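Local coordinates for WbbM protein (Klebsiella pneumoniae, PDB 6U4B) that serves as a trimeric, bifunctional O-antigen polymerase, probably joining sugars through two glycosyltransferase activities, and carries bound magnesium, at residues G317-I320 with N321-R325; E470-A474 with G475-F479; Q507-M510 with N511-Y515; D535-F538 with P539-F543; D578-E581 with N582-N585. All coordinates share one frame; numbering follows the deposited sequence.

Interaction 1. Residues G317-I320 with N321-R325; sequences GALI and NSIIR
The carbonyls of G317, A318, L319 and I320 accept the amides of N321, S322, I323 and I324, each four residues further on, as expected of a regular alpha-helix. This is the later part of helix 313-325, the crossover of a beta-alpha-beta unit whose strands, 302-309 and 333-340, run parallel in the sheet of the glycosyltransferase family 8 region. One carbonyl accepts twice. L319 O takes the I323 amide nearly along the C=O axis, N to O 2.8 Å, and also the hydroxyl of S322, whose OG sits 2.6 Å from L319 O in the carbonyl plane, on a lone pair. A chi1 of 82° places OG between the S322 backbone N and carbonyl carbon, from where it reaches the carbonyl one turn earlier. The V411 amide bonds to the same OG, which ties the helix to strand 409-411, just past the magnesium ligands D406 and D408. On this buried side the side chains of L319 and I323 cross obliquely, with L319 CG 4.1 Å from I323 CD1; L319 also packs on I306, and I323 on V304, both of strand 302-309. N321 faces another way: its CB rests 3.3 Å from G317 O, while ND2 donates to N582 O of helix 576-583. I320 and I324 pack one turn apart, with I320 CG2 4.2 Å from I324 CD1.

Interaction 2. Residues E470-A474 with G475-F479; sequences EYFQA and GIIVF
I477 meets the F472 ring at its edge: methyl CD1 lies near the ring plane, 4.4 Å from F472 CE1, and residues 475-479 cover neither face. A430 and V518 also pack on the F472 side chain. The second flat group is the Q473 amide. Its chain bends at chi2 (-82°), bringing OE1 round to 2.7 Å from G475 N. That bond is not straight, 136° at the hydrogen, and the donor sits well above the plane of the side-chain carbonyl rather than on a lone pair. N526 ND2 donates to OE1 as well, so two N-H groups hold it. I477 CD1 also packs against A474 CB, at 3.9 Å. A water donates to both Q473 O, at 2.6 Å, and I476 O, at 2.8 Å, spanning the corner that the chain turns between strands 472-473 and 477-479, each of which pairs antiparallel with strand 428-432. The corner lies beside the metal: the nearest atoms of G475 are about 5 Å from the bound magnesium, and its backbone is hydrogen-bonded to that of D406, a metal ligand. The apolar side thus faces the core while the polar side fixes the G475 peptide, which probably helps to position the backbone around the magnesium site.

Interaction 3. Residues Q507-M510 with N511-Y515; sequences QDIM and NKVFY
Q507 O is gripped twice by N511, from opposite faces of the carbonyl plane. The backbone N of N511 comes in on one face, 3.0 Å from Q507 O, as the ordinary helical bond. ND2 of the N511 side chain comes in on the other, 2.9 Å from Q507 O; the bond is nearly straight, 165° at the hydrogen, and the acceptor lies in the plane of the N511 amide, although ND2 itself stands 42° out of the Q507 carbonyl plane. The Q507 and N511 side chains run side by side, their amides almost perpendicular. Each has further work: Q507 OE1 accepts from A474 N, Q507 NE2 bonds to Y471 OH, and N511 OD1 takes F472 N. One turn on, F514 folds back over M510. Its amide bonds to M510 O at 2.8 Å, and a chi1 of -54° lays the ring alongside the M510 side chain. M510 CA lies over one ring face, 4.0 Å above the plane and toward the rim, while M510 CB is 3.5 Å from F514 CE2. The sulfur approaches obliquely, SD 5.1 Å from the ring centroid, a Met-aromatic contact. Both M510 and F514 also press on F472. Next to it round the helix I509 CG2 and V513 CG2 barely meet, at 4.5 Å, and both residues pack on V496 of helix 489-499. All this belongs to the C-terminal end of helix 505-513, where F514 leaves helical geometry; its amide side chains bond to the backbone and Y471 hydroxyl of 470-474, the segment leading into the corner by the magnesium site.

Interaction 4. Residues D535-F538 with P539-F543; sequences DDFF and PNLKF
The CD1 methyl of L541 is the bump here, and the hollow is the angle between two phenyl rings. It reaches the F538 ring at its edge, L541 CD1 3.9 Å from F538 CD1, and approaches F537 obliquely, 4.2 Å from F537 CE2. The rings themselves are set edge to face: F537 turns its edge down on one face of F538, its CD2 3.6 Å above that plane and toward the rim. F538 and L541 point the same way, so one ring and one branched chain form a continuous apolar flank. Across the turn the P539 ring fills the inside of the bend, its CG resting 3.6 Å from D535 O. Two i to i+3 backbone bonds hold this 3-10 turn: N540 N to F537 O at 3.3 Å and L541 N to F538 O at 3.1 Å, both with the donor well above the carbonyl plane. N540 OD1 accepts from N245 N of a neighbouring subunit, so the turn also takes part in the trimer interface. It lies in the loop from strand 527-528 to helix 543-554, with K542 at the N-cap of that helix; F538 stacks on F549 of the same helix and packs on I434 and V435 of helix 434-441.

Interaction 5. Residues D578-E581 with N582-N585; sequences DFIE and NIAN
Backbone bonds show helix 576-583 tightening as it ends. I580 O accepts twice: A584 N, 2.8 Å away, approaches almost in line with the carbonyl (C=O...N 168°), whereas I583 N, 3.0 Å away, comes from well above the carbonyl plane. F579 O likewise takes N582 N at 3.0 Å, with only a weak bond from I583 N. The i to i+3 bonds, mixed with the i to i+4 bond of A584, suggest a last turn that tightens toward 3-10, and A584 is the first residue to leave helical geometry. Among side-chain polar contacts, N582 ND2 lies 2.8 Å from D578 O, but the bond is bent to 122° and weak; chi1 of -67°, which turns CG away from the carbonyl carbon, aims the amide back along the helix. The carboxylates look outward to other elements: D578 OD1 forms a salt bridge with K412 NZ, and E581 OE1 one with R325 NH2. Apolar packing centres on I583. Its CG2 is 4.0 Å from I580 CD1 and, placed obliquely to the F579 ring, 4.4 Å from F579 CE2; F579 and I583 both rest on A318 of helix 313-325. N585, just past the helix, contributes OD1 to a magnesium ion together with N585 OD1 of each of two neighbouring subunits. At the exit from the helix one water donates to both E581 O and A584 O, 2.8 Å from each oxygen.

How the interactions relate
The five contacts follow one another along the C-terminal half of the chain, and interactions 1 to 4 lie within its glycosyltransferase family 8 range. They form two touching pairs. Interactions 1 and 5, centres 9 Å apart, pack helix 313-325 against helix 576-583; interactions 2 and 3, also 9 Å apart, seat helix 505-513 on the corner between strands 472-473 and 477-479. About 21 Å separates the centres of interactions 1 and 2, with D406 near both. Interaction 4 stands apart, at least 21 Å from every other centre, against a neighbouring subunit. The set thus runs from the surroundings of one magnesium to the subunit contacts of the trimer, where 582-585 leads to a second metal.

Interaction 1. Residues G317-I320 with N321-R325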
loop_
_atom_site.group_PDB
_atom_site.type_symbol
_atom_site.label_atom_id
_atom_site.label_comp_id
_atom_site.label_asym_id
_atom_site.label_seq_id
_atom_site.Cartn_x
_atom_site.Cartn_y
_atom_site.Cartn_z
ATOM N N GLY A 317 15.978 3.864 -5.018
ATOM C CA GLY A 317 14.667 4.140 -4.452
ATOM C C GLY A 317 14.317 3.203 -3.313
ATOM O O GLY A 317 13.826 3.636 -2.267
ATOM N N ALA A 318 14.566 1.904 -3.501
ATOM C CA ALA A 318 14.311 0.937 -2.438
ATOM C C ALA A 318 15.164 1.232 -1.212
ATOM O O ALA A 318 14.675 1.169 -0.076
ATOM C CB ALA A 318 14.572 -0.479 -2.947
ATOM N N LEU A 319 16.440 1.565 -1.424
ATOM C CA LEU A 319 17.322 1.899 -0.311
ATOM C C LEU A 319 16.810 3.115 0.449
ATOM O O LEU A 319 16.657 3.076 1.676
ATOM C CB LEU A 319 18.741 2.144 -0.824
ATOM C CG LEU A 319 19.745 2.703 0.188
ATOM C CD1 LEU A 319 19.898 1.775 1.391
ATOM C CD2 LEU A 319 21.091 2.960 -0.480
ATOM N N ILE A 320 16.542 4.210 -0.267
ATOM C CA ILE A 320 16.081 5.435 0.381
ATOM C C ILE A 320 14.767 5.190 1.107
ATOM O O ILE A 320 14.555 5.679 2.226
ATOM C CB ILE A 320 15.962 6.573 -0.651
ATOM C CG1 ILE A 320 17.355 7.049 -1.079
ATOM C CG2 ILE A 320 15.140 7.728 -0.092
ATOM C CD1 ILE A 320 17.348 7.997 -2.257
ATOM N N ASN A 321 13.869 4.417 0.496
ATOM C CA ASN A 321 12.627 4.074 1.176
ATOM C C ASN A 321 12.899 3.257 2.435
ATOM O O ASN A 321 12.246 3.461 3.465
ATOM C CB ASN A 321 11.698 3.319 0.229
ATOM C CG ASN A 321 10.274 3.822 0.301
ATOM O OD1 ASN A 321 10.019 4.919 0.797
ATOM N ND2 ASN A 321 9.336 3.025 -0.197
ATOM N N SER A 322 13.875 2.345 2.382
ATOM C CA SER A 322 14.217 1.576 3.576
ATOM C C SER A 322 14.797 2.477 4.660
ATOM O O SER A 322 14.545 2.262 5.852
ATOM C CB SER A 322 15.195 0.447 3.231
ATOM O OG SER A 322 16.541 0.905 3.173
ATOM N N ILE A 323 15.573 3.489 4.267
ATOM C CA ILE A 323 16.114 4.430 5.243
ATOM C C ILE A 323 14.984 5.200 5.915
ATOM O O ILE A 323 14.984 5.396 7.137
ATOM C CB ILE A 323 17.125 5.376 4.570
ATOM C CG1 ILE A 323 18.331 4.589 4.053
ATOM C CG2 ILE A 323 17.567 6.466 5.540
ATOM C CD1 ILE A 323 19.316 5.424 3.268
ATOM N N ILE A 324 13.998 5.638 5.128
ATOM C CA ILE A 324 12.859 6.367 5.684
ATOM C C ILE A 324 12.057 5.481 6.628
ATOM O O ILE A 324 11.615 5.924 7.697
ATOM C CB ILE A 324 11.974 6.919 4.551
ATOM C CG1 ILE A 324 12.724 7.998 3.766
ATOM C CG2 ILE A 324 10.662 7.452 5.109
ATOM C CD1 ILE A 324 11.959 8.521 2.583
ATOM N N ARG A 325 11.850 4.219 6.252
ATOM C CA ARG A 325 10.971 3.358 7.040
ATOM C C ARG A 325 11.565 3.020 8.400
ATOM O O ARG A 325 10.822 2.752 9.348
ATOM C CB ARG A 325 10.653 2.087 6.263
ATOM C CG ARG A 325 9.798 2.332 5.022
ATOM C CD ARG A 325 9.459 1.043 4.294
ATOM N NE ARG A 325 8.480 0.243 5.021
ATOM C CZ ARG A 325 8.790 -0.748 5.851
ATOM N NH1 ARG A 325 7.828 -1.420 6.469
ATOM N NH2 ARG A 325 10.059 -1.070 6.062
#

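Interaction 2. Residues E470-A474 with G475-F479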
loop_
_atom_site.group_PDB
_atom_site.type_symbol
_atom_site.label_atom_id
_atom_site.label_comp_id
_atom_site.label_asym_id
_atom_site.label_seq_id
_atom_site.Cartn_x
_atom_site.Cartn_y
_atom_site.Cartn_z
ATOM N N GLU A 470 42.689 -7.277 8.107
ATOM C CA GLU A 470 41.955 -6.061 8.434
ATOM C C GLU A 470 41.321 -5.408 7.212
ATOM O O GLU A 470 40.859 -4.266 7.299
ATOM C CB GLU A 470 42.875 -5.069 9.150
ATOM C CG GLU A 470 43.245 -5.500 10.565
ATOM C CD GLU A 470 44.276 -4.593 11.202
ATOM O OE1 GLU A 470 44.692 -3.617 10.545
ATOM O OE2 GLU A 470 44.675 -4.857 12.357
ATOM N N TYR A 471 41.283 -6.111 6.084
ATOM C CA TYR A 471 40.665 -5.586 4.875
ATOM C C TYR A 471 39.165 -5.405 5.093
ATOM O O TYR A 471 38.469 -6.344 5.487
ATOM C CB TYR A 471 40.927 -6.540 3.712
ATOM C CG TYR A 471 40.575 -5.998 2.348
ATOM C CD1 TYR A 471 39.278 -6.087 1.853
ATOM C CD2 TYR A 471 41.545 -5.413 1.544
ATOM C CE1 TYR A 471 38.958 -5.604 0.601
ATOM C CE2 TYR A 471 41.236 -4.924 0.293
ATOM C CZ TYR A 471 39.943 -5.021 -0.176
ATOM O OH TYR A 471 39.636 -4.534 -1.425
ATOM N N PHE A 472 38.668 -4.196 4.840
ATOM C CA PHE A 472 37.275 -3.860 5.094
ATOM C C PHE A 472 36.508 -3.696 3.787
ATOM O O PHE A 472 37.075 -3.332 2.753
ATOM C CB PHE A 472 37.153 -2.575 5.928
ATOM C CG PHE A 472 37.619 -1.331 5.214
ATOM C CD1 PHE A 472 36.762 -0.627 4.379
ATOM C CD2 PHE A 472 38.907 -0.854 5.395
ATOM C CE1 PHE A 472 37.186 0.515 3.726
ATOM C CE2 PHE A 472 39.335 0.289 4.748
ATOM C CZ PHE A 472 38.475 0.973 3.912
ATOM N N GLN A 473 35.204 -3.949 3.855
ATOM C CA GLN A 473 34.324 -3.832 2.703
ATOM C C GLN A 473 33.804 -2.403 2.585
ATOM O O GLN A 473 33.470 -1.767 3.589
ATOM C CB GLN A 473 33.162 -4.820 2.825
ATOM C CG GLN A 473 32.758 -5.468 1.515
ATOM C CD GLN A 473 31.843 -4.593 0.687
ATOM O OE1 GLN A 473 30.913 -3.979 1.212
ATOM N NE2 GLN A 473 32.101 -4.530 -0.614
ATOM N N ALA A 474 33.735 -1.903 1.352
ATOM C CA ALA A 474 33.413 -0.505 1.091
ATOM C C ALA A 474 31.926 -0.258 0.854
ATOM O O ALA A 474 31.551 0.860 0.483
ATOM C CB ALA A 474 34.211 0.005 -0.114
ATOM N N GLY A 475 31.075 -1.266 1.061
ATOM C CA GLY A 475 29.651 -1.102 0.821
ATOM C C GLY A 475 28.946 -0.231 1.839
ATOM O O GLY A 475 27.834 0.234 1.575
ATOM N N ILE A 476 29.559 -0.015 3.001
ATOM C CA ILE A 476 29.033 0.921 3.988
ATOM C C ILE A 476 30.208 1.458 4.797
ATOM O O ILE A 476 31.000 0.692 5.357
ATOM C CB ILE A 476 27.946 0.265 4.868
ATOM C CG1 ILE A 476 27.215 1.311 5.714
ATOM C CG2 ILE A 476 28.502 -0.858 5.743
ATOM C CD1 ILE A 476 25.924 0.783 6.337
ATOM N N ILE A 477 30.366 2.780 4.814
ATOM C CA ILE A 477 31.528 3.419 5.421
ATOM C C ILE A 477 31.073 4.661 6.172
ATOM O O ILE A 477 30.386 5.516 5.606
ATOM C CB ILE A 477 32.590 3.812 4.373
ATOM C CG1 ILE A 477 32.979 2.622 3.495
ATOM C CG2 ILE A 477 33.818 4.378 5.060
ATOM C CD1 ILE A 477 33.880 2.992 2.335
ATOM N N VAL A 478 31.473 4.774 7.434
ATOM C CA VAL A 478 31.318 6.014 8.182
ATOM C C VAL A 478 32.601 6.816 8.000
ATOM O O VAL A 478 33.656 6.446 8.520
ATOM C CB VAL A 478 31.032 5.759 9.665
ATOM C CG1 VAL A 478 30.811 7.084 10.385
ATOM C CG2 VAL A 478 29.822 4.850 9.822
ATOM N N PHE A 479 32.513 7.910 7.253
ATOM C CA PHE A 479 33.664 8.768 7.028
ATOM C C PHE A 479 33.845 9.717 8.205
ATOM O O PHE A 479 32.913 10.431 8.586
ATOM C CB PHE A 479 33.497 9.564 5.734
ATOM C CG PHE A 479 33.764 8.768 4.488
ATOM C CD1 PHE A 479 32.834 7.858 4.015
ATOM C CD2 PHE A 479 34.942 8.939 3.784
ATOM C CE1 PHE A 479 33.080 7.129 2.867
ATOM C CE2 PHE A 479 35.192 8.215 2.636
ATOM C CZ PHE A 479 34.262 7.309 2.176
HETATM O O HOH W 1 31.507 -2.028 5.285
#

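Interaction 3. Residues Q507-M510 with N511-Y515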
loop_
_atom_site.group_PDB
_atom_site.type_symbol
_atom_site.label_atom_id
_atom_site.label_comp_id
_atom_site.label_asym_id
_atom_site.label_seq_id
_atom_site.Cartn_x
_atom_site.Cartn_y
_atom_site.Cartn_z
ATOM N N GLN A 507 38.005 0.582 -3.471
ATOM C CA GLN A 507 38.034 -0.222 -2.252
ATOM C C GLN A 507 39.468 -0.552 -1.860
ATOM O O GLN A 507 39.827 -0.494 -0.677
ATOM C CB GLN A 507 37.212 -1.501 -2.427
ATOM C CG GLN A 507 37.099 -2.329 -1.147
ATOM C CD GLN A 507 36.127 -3.491 -1.273
ATOM O OE1 GLN A 507 34.958 -3.377 -0.905
ATOM N NE2 GLN A 507 36.608 -4.616 -1.789
ATOM N N ASP A 508 40.308 -0.883 -2.844
ATOM C CA ASP A 508 41.721 -1.126 -2.568
ATOM C C ASP A 508 42.435 0.157 -2.170
ATOM O O ASP A 508 43.277 0.150 -1.264
ATOM C CB ASP A 508 42.397 -1.751 -3.789
ATOM C CG ASP A 508 42.104 -3.231 -3.930
ATOM O OD1 ASP A 508 41.538 -3.820 -2.985
ATOM O OD2 ASP A 508 42.448 -3.800 -4.989
ATOM N N ILE A 509 42.120 1.267 -2.843
ATOM C CA ILE A 509 42.757 2.542 -2.530
ATOM C C ILE A 509 42.459 2.945 -1.092
ATOM O O ILE A 509 43.354 3.373 -0.352
ATOM C CB ILE A 509 42.298 3.623 -3.526
ATOM C CG1 ILE A 509 42.836 3.322 -4.925
ATOM C CG2 ILE A 509 42.740 5.005 -3.063
ATOM C CD1 ILE A 509 42.316 4.250 -5.996
ATOM N N MET A 510 41.200 2.802 -0.671
ATOM C CA MET A 510 40.825 3.195 0.683
ATOM C C MET A 510 41.379 2.234 1.726
ATOM O O MET A 510 41.733 2.666 2.829
ATOM C CB MET A 510 39.300 3.299 0.796
ATOM C CG MET A 510 38.709 4.462 0.006
ATOM S SD MET A 510 36.929 4.655 0.232
ATOM C CE MET A 510 36.315 3.212 -0.639
ATOM N N ASN A 511 41.462 0.940 1.409
ATOM C CA ASN A 511 42.080 0.003 2.343
ATOM C C ASN A 511 43.550 0.339 2.564
ATOM O O ASN A 511 44.064 0.220 3.683
ATOM C CB ASN A 511 41.927 -1.427 1.830
ATOM C CG ASN A 511 40.743 -2.145 2.452
ATOM O OD1 ASN A 511 40.842 -2.676 3.557
ATOM N ND2 ASN A 511 39.618 -2.165 1.745
ATOM N N LYS A 512 44.241 0.776 1.510
ATOM C CA LYS A 512 45.645 1.146 1.646
ATOM C C LYS A 512 45.802 2.439 2.436
ATOM O O LYS A 512 46.619 2.518 3.360
ATOM C CB LYS A 512 46.286 1.268 0.262
ATOM C CG LYS A 512 47.642 1.971 0.248
ATOM C CD LYS A 512 48.333 1.815 -1.102
ATOM C CE LYS A 512 49.472 2.814 -1.272
ATOM N NZ LYS A 512 50.503 2.713 -0.204
ATOM N N VAL A 513 45.015 3.463 2.095
ATOM C CA VAL A 513 45.191 4.762 2.734
ATOM C C VAL A 513 44.661 4.751 4.164
ATOM O O VAL A 513 45.225 5.411 5.044
ATOM C CB VAL A 513 44.530 5.864 1.882
ATOM C CG1 VAL A 513 44.557 7.201 2.606
ATOM C CG2 VAL A 513 45.235 5.983 0.542
ATOM N N PHE A 514 43.599 3.994 4.434
ATOM C CA PHE A 514 42.996 3.982 5.762
ATOM C C PHE A 514 43.535 2.868 6.654
ATOM O O PHE A 514 43.009 2.672 7.754
ATOM C CB PHE A 514 41.468 3.855 5.660
ATOM C CG PHE A 514 40.816 4.899 4.785
ATOM C CD1 PHE A 514 41.434 6.117 4.542
ATOM C CD2 PHE A 514 39.576 4.661 4.209
ATOM C CE1 PHE A 514 40.835 7.071 3.739
ATOM C CE2 PHE A 514 38.970 5.612 3.408
ATOM C CZ PHE A 514 39.601 6.819 3.172
ATOM N N TYR A 515 44.569 2.147 6.219
ATOM C CA TYR A 515 45.054 1.000 6.981
ATOM C C TYR A 515 45.466 1.411 8.390
ATOM O O TYR A 515 46.137 2.430 8.585
ATOM C CB TYR A 515 46.235 0.336 6.272
ATOM C CG TYR A 515 46.718 -0.902 6.996
ATOM C CD1 TYR A 515 45.905 -2.025 7.094
ATOM C CD2 TYR A 515 47.970 -0.944 7.595
ATOM C CE1 TYR A 515 46.327 -3.158 7.761
ATOM C CE2 TYR A 515 48.403 -2.078 8.266
ATOM C CZ TYR A 515 47.574 -3.179 8.343
ATOM O OH TYR A 515 47.982 -4.312 9.001
#

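Interaction 4. Residues D535-F538 with P539-F543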
loop_
_atom_site.group_PDB
_atom_site.type_symbol
_atom_site.label_atom_id
_atom_site.label_comp_id
_atom_site.label_asym_id
_atom_site.label_seq_id
_atom_site.Cartn_x
_atom_site.Cartn_y
_atom_site.Cartn_z
ATOM N N ASP A 535 25.732 -21.237 0.007
ATOM C CA ASP A 535 26.380 -22.360 0.669
ATOM C C ASP A 535 27.668 -22.806 -0.010
ATOM O O ASP A 535 28.279 -23.780 0.439
ATOM C CB ASP A 535 25.420 -23.552 0.748
ATOM C CG ASP A 535 24.663 -23.608 2.058
ATOM O OD1 ASP A 535 24.673 -22.604 2.800
ATOM O OD2 ASP A 535 24.065 -24.666 2.350
ATOM N N ASP A 536 28.099 -22.130 -1.074
ATOM C CA ASP A 536 29.265 -22.586 -1.819
ATOM C C ASP A 536 30.576 -22.013 -1.298
ATOM O O ASP A 536 31.612 -22.683 -1.385
ATOM C CB ASP A 536 29.118 -22.231 -3.303
ATOM C CG ASP A 536 27.886 -22.851 -3.933
ATOM O OD1 ASP A 536 26.985 -23.283 -3.184
ATOM O OD2 ASP A 536 27.821 -22.911 -5.180
ATOM N N PHE A 537 30.557 -20.799 -0.753
ATOM C CA PHE A 537 31.767 -20.063 -0.409
ATOM C C PHE A 537 31.970 -19.901 1.090
ATOM O O PHE A 537 33.036 -20.242 1.613
ATOM C CB PHE A 537 31.722 -18.681 -1.085
ATOM C CG PHE A 537 32.839 -17.756 -0.678
ATOM C CD1 PHE A 537 34.040 -17.754 -1.367
ATOM C CD2 PHE A 537 32.675 -16.871 0.378
ATOM C CE1 PHE A 537 35.063 -16.897 -1.001
ATOM C CE2 PHE A 537 33.694 -16.016 0.749
ATOM C CZ PHE A 537 34.890 -16.028 0.058
ATOM N N PHE A 538 30.970 -19.386 1.794
ATOM C CA PHE A 538 31.092 -18.985 3.192
ATOM C C PHE A 538 31.316 -20.138 4.174
ATOM O O PHE A 538 32.074 -19.963 5.137
ATOM C CB PHE A 538 29.856 -18.179 3.594
ATOM C CG PHE A 538 29.674 -16.925 2.788
ATOM C CD1 PHE A 538 30.471 -15.817 3.022
ATOM C CD2 PHE A 538 28.715 -16.857 1.790
ATOM C CE1 PHE A 538 30.313 -14.661 2.278
ATOM C CE2 PHE A 538 28.550 -15.704 1.045
ATOM C CZ PHE A 538 29.352 -14.605 1.290
ATOM N N PRO A 539 30.689 -21.309 4.004
ATOM C CA PRO A 539 30.954 -22.414 4.945
ATOM C C PRO A 539 32.394 -22.908 4.940
ATOM O O PRO A 539 32.769 -23.654 5.854
ATOM C CB PRO A 539 29.993 -23.515 4.479
ATOM C CG PRO A 539 28.896 -22.784 3.799
ATOM C CD PRO A 539 29.564 -21.638 3.106
ATOM N N ASN A 540 33.205 -22.532 3.954
ATOM C CA ASN A 540 34.594 -22.968 3.887
ATOM C C ASN A 540 35.564 -21.967 4.501
ATOM O O ASN A 540 36.774 -22.210 4.488
ATOM C CB ASN A 540 34.989 -23.247 2.435
ATOM C CG ASN A 540 34.157 -24.343 1.806
ATOM O OD1 ASN A 540 33.727 -25.277 2.481
ATOM N ND2 ASN A 540 33.923 -24.232 0.502
ATOM N N LEU A 541 35.066 -20.851 5.028
ATOM C CA LEU A 541 35.897 -19.892 5.736
ATOM C C LEU A 541 36.323 -20.464 7.087
ATOM O O LEU A 541 35.991 -21.597 7.450
ATOM C CB LEU A 541 35.138 -18.581 5.926
ATOM C CG LEU A 541 34.921 -17.690 4.705
ATOM C CD1 LEU A 541 33.695 -16.815 4.898
ATOM C CD2 LEU A 541 36.144 -16.827 4.481
ATOM N N LYS A 542 37.073 -19.664 7.843
ATOM C CA LYS A 542 37.332 -19.984 9.240
ATOM C C LYS A 542 36.008 -20.206 9.963
ATOM O O LYS A 542 35.042 -19.470 9.753
ATOM C CB LYS A 542 38.122 -18.848 9.899
ATOM C CG LYS A 542 38.649 -19.149 11.298
ATOM C CD LYS A 542 38.874 -17.865 12.089
ATOM C CE LYS A 542 39.828 -16.910 11.381
ATOM N NZ LYS A 542 41.257 -17.299 11.550
ATOM N N PHE A 543 35.963 -21.245 10.806
ATOM C CA PHE A 543 34.704 -21.632 11.440
ATOM C C PHE A 543 34.108 -20.484 12.240
ATOM O O PHE A 543 32.894 -20.252 12.194
ATOM C CB PHE A 543 34.920 -22.849 12.340
ATOM C CG PHE A 543 33.647 -23.437 12.884
ATOM C CD1 PHE A 543 33.030 -24.492 12.238
ATOM C CD2 PHE A 543 33.069 -22.940 14.041
ATOM C CE1 PHE A 543 31.863 -25.040 12.736
ATOM C CE2 PHE A 543 31.903 -23.487 14.541
ATOM C CZ PHE A 543 31.299 -24.537 13.886
#

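Interaction 5. Residues D578-E581 with N582-N585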
loop_
_atom_site.group_PDB
_atom_site.type_symbol
_atom_site.label_atom_id
_atom_site.label_comp_id
_atom_site.label_asym_id
_atom_site.label_seq_id
_atom_site.Cartn_x
_atom_site.Cartn_y
_atom_site.Cartn_z
ATOM N N ASP A 578 12.700 -8.473 1.388
ATOM C CA ASP A 578 13.173 -7.235 2.001
ATOM C C ASP A 578 13.331 -6.124 0.974
ATOM O O ASP A 578 13.168 -4.944 1.304
ATOM C CB ASP A 578 14.501 -7.479 2.712
ATOM C CG ASP A 578 14.390 -8.519 3.802
ATOM O OD1 ASP A 578 14.008 -8.159 4.934
ATOM O OD2 ASP A 578 14.662 -9.702 3.517
ATOM N N PHE A 579 13.663 -6.477 -0.267
ATOM C CA PHE A 579 13.770 -5.478 -1.321
ATOM C C PHE A 579 12.393 -5.068 -1.832
ATOM O O PHE A 579 12.099 -3.874 -1.953
ATOM C CB PHE A 579 14.630 -6.019 -2.462
ATOM C CG PHE A 579 14.628 -5.151 -3.683
ATOM C CD1 PHE A 579 15.467 -4.056 -3.771
ATOM C CD2 PHE A 579 13.786 -5.432 -4.748
ATOM C CE1 PHE A 579 15.464 -3.251 -4.896
ATOM C CE2 PHE A 579 13.778 -4.634 -5.873
ATOM C CZ PHE A 579 14.619 -3.542 -5.949
ATOM N N ILE A 580 11.543 -6.053 -2.139
ATOM C CA ILE A 580 10.198 -5.771 -2.639
ATOM C C ILE A 580 9.427 -4.914 -1.647
ATOM O O ILE A 580 8.719 -3.976 -2.032
ATOM C CB ILE A 580 9.460 -7.089 -2.938
ATOM C CG1 ILE A 580 10.077 -7.773 -4.156
ATOM C CG2 ILE A 580 7.971 -6.847 -3.146
ATOM C CD1 ILE A 580 10.035 -6.930 -5.417
ATOM N N GLU A 581 9.561 -5.224 -0.355
ATOM C CA GLU A 581 8.896 -4.461 0.697
ATOM C C GLU A 581 9.116 -2.959 0.536
ATOM O O GLU A 581 8.208 -2.160 0.787
ATOM C CB GLU A 581 9.408 -4.934 2.058
ATOM C CG GLU A 581 8.852 -4.201 3.261
ATOM C CD GLU A 581 9.640 -4.507 4.524
ATOM O OE1 GLU A 581 10.051 -3.557 5.222
ATOM O OE2 GLU A 581 9.865 -5.702 4.809
ATOM N N ASN A 582 10.311 -2.560 0.108
ATOM C CA ASN A 582 10.649 -1.148 -0.004
ATOM C C ASN A 582 10.390 -0.573 -1.389
ATOM O O ASN A 582 10.380 0.653 -1.540
ATOM C CB ASN A 582 12.116 -0.931 0.383
ATOM C CG ASN A 582 12.372 -1.211 1.848
ATOM O OD1 ASN A 582 11.896 -0.482 2.719
ATOM N ND2 ASN A 582 13.120 -2.271 2.130
ATOM N N ILE A 583 10.181 -1.416 -2.399
ATOM C CA ILE A 583 9.844 -0.929 -3.730
ATOM C C ILE A 583 8.341 -0.980 -3.997
ATOM O O ILE A 583 7.874 -0.343 -4.954
ATOM C CB ILE A 583 10.612 -1.711 -4.817
ATOM C CG1 ILE A 583 10.975 -0.787 -5.980
ATOM C CG2 ILE A 583 9.804 -2.909 -5.307
ATOM C CD1 ILE A 583 11.916 0.333 -5.586
ATOM N N ALA A 584 7.577 -1.714 -3.190
ATOM C CA ALA A 584 6.129 -1.706 -3.321
ATOM C C ALA A 584 5.576 -0.333 -2.955
ATOM O O ALA A 584 6.107 0.362 -2.083
ATOM C CB ALA A 584 5.509 -2.788 -2.433
ATOM N N ASN A 585 4.505 0.057 -3.643
ATOM C CA ASN A 585 3.852 1.351 -3.442
ATOM C C ASN A 585 4.788 2.511 -3.774
ATOM O O ASN A 585 4.733 3.569 -3.150
ATOM C CB ASN A 585 3.295 1.488 -2.021
ATOM C CG ASN A 585 2.391 0.329 -1.639
ATOM O OD1 ASN A 585 1.285 0.194 -2.157
ATOM N ND2 ASN A 585 2.860 -0.511 -0.724
HETATM O O HOH W 2 7.385 0.533 0.383
#